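Local coordinates for glutamic acid/alanine-rich protein (Trypanosoma congolense, PDB 2Y44) that probably forms part of the surface coat of the parasite, its elongated, almost wholly helical ectodomain standing on the cell membrane, at residues A74-V77 with V78-R82; K164-E167 with D168-R171. All coordinates share one frame; numbering follows the deposited sequence.

In the fold
Contact 1 is a piece of helix 57-107 and contact 2 of helix 149-183, packed together and against helix 18-53 in the elongated bundle of the ectodomain. Their centres lie about 11 Å apart, contact 2 about 6 Å and contact 1 about 13 Å from the centre of the molecule; both are partly buried, contact 1 more so. Their inner faces meet: V77 and A81 pack on D169, and L166 reaches A81. The buried residues of contact 1 are alanines and valines; contact 2 adds a buried carboxylate, D169, bonded to H84 of helix 57-107. Both share helical backbone bonds; outside, 74-82 sets T76 beside D80, while 164-171 has the R171-D168 salt bridge and a water between E167 and R171.

Contact 1: A74-V77 with V78-R82; sequences AETV and VSDAR
V78 rests CB 3.4 Å from E75 O and CG2 3.7 Å from A74 O within one unbroken run of alpha-helix, part of the long helix 57-107 of the GARP helical bundle. Its N-H bonds to A74 O at 3.3 Å and makes a second, weak bond to E75 O. That second carbonyl also takes a weak bond from S79 N, at 3.5 Å, so E75 O holds two loose donors. The ladder tightens after this: D80 N reaches T76 O at 3.1 Å, and A81 N reaches V77 O at 2.7 Å with an N-H...O angle of 167°. T76 OG1, anti to its own carbonyl carbon (chi1 -64°), is turned back down the helix and bonds to Q72 O. Its methyl CG2 instead runs alongside the D80 carboxylate on the outer surface. E75, bent at chi2 (-62°), brings OE1 beside V78 CG2, while OE2 makes a weak bond to S37 of helix 18-53. V78 packs on V29 and A33 of that helix; V77 faces T172 and A173 of helix 149-183. The other methyl of V78, CG1, sits 3.4 Å above the plane of the R82 guanidinium, displaced toward its rim.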
ATOM      1  N   ALA A  74      -8.853 -14.256   3.335  1.00 16.45           N
ATOM      2  CA  ALA A  74      -8.790 -12.859   3.764  1.00 15.84           C
ATOM      3  C   ALA A  74      -7.914 -12.708   4.980  1.00 17.81           C
ATOM      4  O   ALA A  74      -7.101 -11.778   5.019  1.00 18.58           O
ATOM      5  CB  ALA A  74     -10.232 -12.260   4.027  1.00 15.73           C
ATOM      6  N   GLU A  75      -8.038 -13.622   5.948  1.00 16.94           N
ATOM      7  CA  GLU A  75      -7.258 -13.516   7.193  1.00 19.13           C
ATOM      8  C   GLU A  75      -5.753 -13.696   6.955  1.00 19.05           C
ATOM      9  O   GLU A  75      -4.937 -12.987   7.566  1.00 17.99           O
ATOM     10  CB  GLU A  75      -7.748 -14.485   8.281  1.00 18.81           C
ATOM     11  CG  GLU A  75      -9.147 -14.147   8.832  1.00 25.89           C
ATOM     12  CD  GLU A  75      -9.230 -12.758   9.520  1.00 30.48           C
ATOM     13  OE1 GLU A  75      -8.179 -12.178   9.885  1.00 29.61           O
ATOM     14  OE2 GLU A  75     -10.359 -12.274   9.739  1.00 32.44           O
ATOM     15  N   THR A  76      -5.415 -14.508   5.952  1.00 17.63           N
ATOM     16  CA  THR A  76      -4.025 -14.702   5.600  1.00 18.88           C
ATOM     17  C   THR A  76      -3.465 -13.383   5.056  1.00 18.61           C
ATOM     18  O   THR A  76      -2.322 -13.019   5.304  1.00 18.93           O
ATOM     19  CB  THR A  76      -3.907 -15.834   4.572  1.00 19.61           C
ATOM     20  OG1 THR A  76      -4.341 -17.050   5.203  1.00 25.12           O
ATOM     21  CG2 THR A  76      -2.449 -16.000   4.095  1.00 22.27           C
ATOM     22  N   VAL A  77      -4.277 -12.675   4.276  1.00 17.90           N
ATOM     23  CA  VAL A  77      -3.826 -11.409   3.709  1.00 16.34           C
ATOM     24  C   VAL A  77      -3.532 -10.375   4.789  1.00 15.44           C
ATOM     25  O   VAL A  77      -2.599  -9.592   4.650  1.00 16.74           O
ATOM     26  CB  VAL A  77      -4.800 -10.822   2.685  1.00 16.57           C
ATOM     27  CG1 VAL A  77      -4.194  -9.603   1.974  1.00 18.37           C
ATOM     28  CG2 VAL A  77      -5.237 -11.875   1.653  1.00 14.69           C
ATOM     29  N   VAL A  78      -4.298 -10.377   5.884  1.00 14.90           N
ATOM     30  CA  VAL A  78      -4.046  -9.419   6.962  1.00 15.46           C
ATOM     31  C   VAL A  78      -2.606  -9.599   7.457  1.00 15.74           C
ATOM     32  O   VAL A  78      -1.881  -8.630   7.647  1.00 16.56           O
ATOM     33  CB  VAL A  78      -5.037  -9.613   8.131  1.00 16.47           C
ATOM     34  CG1 VAL A  78      -4.621  -8.762   9.338  1.00 18.24           C
ATOM     35  CG2 VAL A  78      -6.435  -9.237   7.676  1.00 15.81           C
ATOM     36  N   SER A  79      -2.225 -10.847   7.668  1.00 15.69           N
ATOM     37  CA  SER A  79      -0.891 -11.171   8.167  1.00 15.74           C
ATOM     38  C   SER A  79       0.183 -10.702   7.163  1.00 16.10           C
ATOM     39  O   SER A  79       1.126  -9.996   7.530  1.00 16.76           O
ATOM     40  CB  SER A  79      -0.784 -12.676   8.417  1.00 18.74           C
ATOM     41  OG  SER A  79       0.546 -13.054   8.718  1.00 28.71           O
ATOM     42  N   ASP A  80      -0.049 -10.983   5.884  1.00 14.94           N
ATOM     43  CA  ASP A  80       0.884 -10.588   4.818  1.00 15.84           C
ATOM     44  C   ASP A  80       0.972  -9.052   4.690  1.00 14.89           C
ATOM     45  O   ASP A  80       2.052  -8.484   4.558  1.00 17.06           O
ATOM     46  CB  ASP A  80       0.396 -11.166   3.468  1.00 14.42           C
ATOM     47  CG  ASP A  80       0.695 -12.653   3.289  1.00 20.15           C
ATOM     48  OD1 ASP A  80       1.512 -13.239   4.029  1.00 22.64           O
ATOM     49  OD2 ASP A  80       0.062 -13.256   2.394  1.00 20.71           O
ATOM     50  N   ALA A  81      -0.181  -8.385   4.709  1.00 14.27           N
ATOM     51  CA  ALA A  81      -0.241  -6.935   4.595  1.00 14.59           C
ATOM     52  C   ALA A  81       0.577  -6.229   5.699  1.00 15.92           C
ATOM     53  O   ALA A  81       1.335  -5.285   5.407  1.00 14.04           O
ATOM     54  CB  ALA A  81      -1.694  -6.472   4.583  1.00 16.21           C
ATOM     55  N   ARG A  82       0.434  -6.683   6.957  1.00 15.95           N
ATOM     56  CA  ARG A  82       1.133  -6.044   8.090  1.00 15.96           C
ATOM     57  C   ARG A  82       2.652  -6.197   7.912  1.00 15.79           C
ATOM     58  O   ARG A  82       3.436  -5.280   8.201  1.00 15.38           O
ATOM     59  CB  ARG A  82       0.706  -6.702   9.413  1.00 16.39           C
ATOM     60  CG  ARG A  82      -0.672  -6.239   9.843  1.00 19.52           C
ATOM     61  CD  ARG A  82      -1.239  -7.155  10.906  1.00 21.09           C
ATOM     62  NE  ARG A  82      -2.408  -6.517  11.512  1.00 25.84           N
ATOM     63  CZ  ARG A  82      -3.335  -7.149  12.220  1.00 27.11           C
ATOM     64  NH1 ARG A  82      -3.229  -8.445  12.476  1.00 29.59           N
ATOM     65  NH2 ARG A  82      -4.376  -6.465  12.676  1.00 29.18           N
TER

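Contact 2: K164-E167 with D168-R171; sequences KSLE and DDVR
R171 lays its guanidinium over the backbone of the preceding turn, with E167 O 3.6 Å above the plane and D168 CA over the same face, both displaced toward the rim. This is an i to i+4 contact along alpha-helix 149-183, one of the long rods of the helical bundle. A bend at chi3 (-51°) folds the arginine back, so that NH2 meets D168 OD1 at 3.0 Å in a salt bridge whose hydrogen bond is weak, and NH1 comes near E167 CB. E167 itself runs extended beyond CG, and its OE1 stays 5.0 Å from R171 NH1; one water, in the guanidinium plane, spans the gap by donating to OE1 and accepting from NH1. E167 OE1 is also bonded to S131 OG, at the start of helix 131-144. Beneath these polar groups run four regular backbone bonds, from D168 N to K164 O through to R171 N to E167 O. Around the helix, L166 and V170 pack on A25 of helix 18-53, and L166 also on L88 of helix 57-107. D169 is buried; its OD1 and OD2 both lie 3.3 Å from S165 O, acceptors all, which is probably unfavourable; the H84 ND1 bond to OD2 would offset it. The L166 side chain slants across that of D169, bringing CD2 to 3.8 Å from OD2.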
ATOM      1  N   LYS A 164       3.616  -2.050  -4.665  1.00 19.93           N
ATOM      2  CA  LYS A 164       2.847  -3.007  -5.477  1.00 19.77           C
ATOM      3  C   LYS A 164       2.357  -4.210  -4.637  1.00 19.81           C
ATOM      4  O   LYS A 164       1.238  -4.729  -4.857  1.00 18.63           O
ATOM      5  CB  LYS A 164       3.684  -3.534  -6.653  1.00 19.15           C
ATOM      6  CG  LYS A 164       3.789  -2.542  -7.799  1.00 24.49           C
ATOM      7  CD  LYS A 164       4.591  -3.137  -8.927  1.00 27.82           C
ATOM      8  CE  LYS A 164       4.478  -2.277 -10.185  1.00 31.93           C
ATOM      9  NZ  LYS A 164       5.442  -2.698 -11.243  1.00 33.04           N
ATOM     10  N   SER A 165       3.205  -4.677  -3.726  1.00 15.16           N
ATOM     11  CA  SER A 165       2.826  -5.811  -2.838  1.00 17.53           C
ATOM     12  C   SER A 165       1.614  -5.421  -2.044  1.00 16.28           C
ATOM     13  O   SER A 165       0.697  -6.227  -1.891  1.00 17.04           O
ATOM     14  CB  SER A 165       3.939  -6.237  -1.884  1.00 18.31           C
ATOM     15  OG  SER A 165       4.980  -6.894  -2.577  1.00 24.89           O
ATOM     16  N   LEU A 166       1.631  -4.206  -1.468  1.00 14.39           N
ATOM     17  CA  LEU A 166       0.499  -3.807  -0.608  1.00 14.32           C
ATOM     18  C   LEU A 166      -0.748  -3.594  -1.460  1.00 15.18           C
ATOM     19  O   LEU A 166      -1.863  -3.932  -1.048  1.00 15.17           O
ATOM     20  CB  LEU A 166       0.820  -2.493   0.121  1.00 15.44           C
ATOM     21  CG  LEU A 166       1.739  -2.710   1.306  1.00 16.53           C
ATOM     22  CD1 LEU A 166       2.407  -1.383   1.700  1.00 17.76           C
ATOM     23  CD2 LEU A 166       0.924  -3.337   2.482  1.00 17.44           C
ATOM     24  N   GLU A 167      -0.554  -3.102  -2.685  1.00 15.70           N
ATOM     25  CA  GLU A 167      -1.685  -2.912  -3.616  1.00 17.48           C
ATOM     26  C   GLU A 167      -2.261  -4.266  -3.987  1.00 16.02           C
ATOM     27  O   GLU A 167      -3.478  -4.418  -4.038  1.00 18.64           O
ATOM     28  CB  GLU A 167      -1.263  -2.137  -4.878  1.00 19.66           C
ATOM     29  CG  GLU A 167      -1.053  -0.644  -4.623  1.00 17.06           C
ATOM     30  CD  GLU A 167      -0.168   0.015  -5.679  1.00 19.62           C
ATOM     31  OE1 GLU A 167       0.316  -0.689  -6.598  1.00 18.02           O
ATOM     32  OE2 GLU A 167       0.043   1.243  -5.564  1.00 19.90           O
ATOM     33  N   ASP A 168      -1.397  -5.261  -4.168  1.00 16.56           N
ATOM     34  CA  ASP A 168      -1.885  -6.624  -4.458  1.00 16.64           C
ATOM     35  C   ASP A 168      -2.587  -7.174  -3.230  1.00 14.93           C
ATOM     36  O   ASP A 168      -3.642  -7.791  -3.319  1.00 17.09           O
ATOM     37  CB  ASP A 168      -0.764  -7.571  -4.844  1.00 17.77           C
ATOM     38  CG  ASP A 168      -1.285  -8.914  -5.357  1.00 25.79           C
ATOM     39  OD1 ASP A 168      -2.070  -8.923  -6.337  1.00 33.17           O
ATOM     40  OD2 ASP A 168      -0.966  -9.950  -4.745  1.00 32.50           O
ATOM     41  N   ASP A 169      -2.022  -6.921  -2.058  1.00 14.14           N
ATOM     42  CA  ASP A 169      -2.699  -7.344  -0.833  1.00 14.25           C
ATOM     43  C   ASP A 169      -4.141  -6.796  -0.747  1.00 14.23           C
ATOM     44  O   ASP A 169      -5.087  -7.563  -0.466  1.00 16.24           O
ATOM     45  CB  ASP A 169      -1.930  -6.836   0.377  1.00 13.48           C
ATOM     46  CG  ASP A 169      -0.615  -7.499   0.564  1.00 17.72           C
ATOM     47  OD1 ASP A 169      -0.394  -8.612   0.033  1.00 20.44           O
ATOM     48  OD2 ASP A 169       0.150  -6.917   1.337  1.00 17.97           O
ATOM     49  N   VAL A 170      -4.311  -5.493  -0.993  1.00 13.88           N
ATOM     50  CA  VAL A 170      -5.628  -4.858  -1.006  1.00 14.47           C
ATOM     51  C   VAL A 170      -6.591  -5.569  -1.978  1.00 14.90           C
ATOM     52  O   VAL A 170      -7.660  -6.030  -1.557  1.00 13.24           O
ATOM     53  CB  VAL A 170      -5.545  -3.326  -1.278  1.00 14.13           C
ATOM     54  CG1 VAL A 170      -6.923  -2.720  -1.525  1.00 15.83           C
ATOM     55  CG2 VAL A 170      -4.837  -2.625  -0.066  1.00 14.21           C
ATOM     56  N   ARG A 171      -6.134  -5.792  -3.212  1.00 17.03           N
ATOM     57  CA  ARG A 171      -6.948  -6.507  -4.184  1.00 16.84           C
ATOM     58  C   ARG A 171      -7.326  -7.926  -3.706  1.00 16.57           C
ATOM     59  O   ARG A 171      -8.489  -8.370  -3.875  1.00 15.90           O
ATOM     60  CB  ARG A 171      -6.234  -6.571  -5.550  1.00 16.12           C
ATOM     61  CG  ARG A 171      -6.176  -5.201  -6.255  1.00 19.07           C
ATOM     62  CD  ARG A 171      -5.668  -5.333  -7.707  1.00 20.53           C
ATOM     63  NE  ARG A 171      -4.424  -6.081  -7.814  1.00 24.27           N
ATOM     64  CZ  ARG A 171      -3.201  -5.552  -7.790  1.00 23.42           C
ATOM     65  NH1 ARG A 171      -3.022  -4.231  -7.685  1.00 18.52           N
ATOM     66  NH2 ARG A 171      -2.149  -6.361  -7.916  1.00 25.99           N
TER
HETATM   67  O   HOH W   1      -0.368  -2.725  -8.321  1.00 25.65           O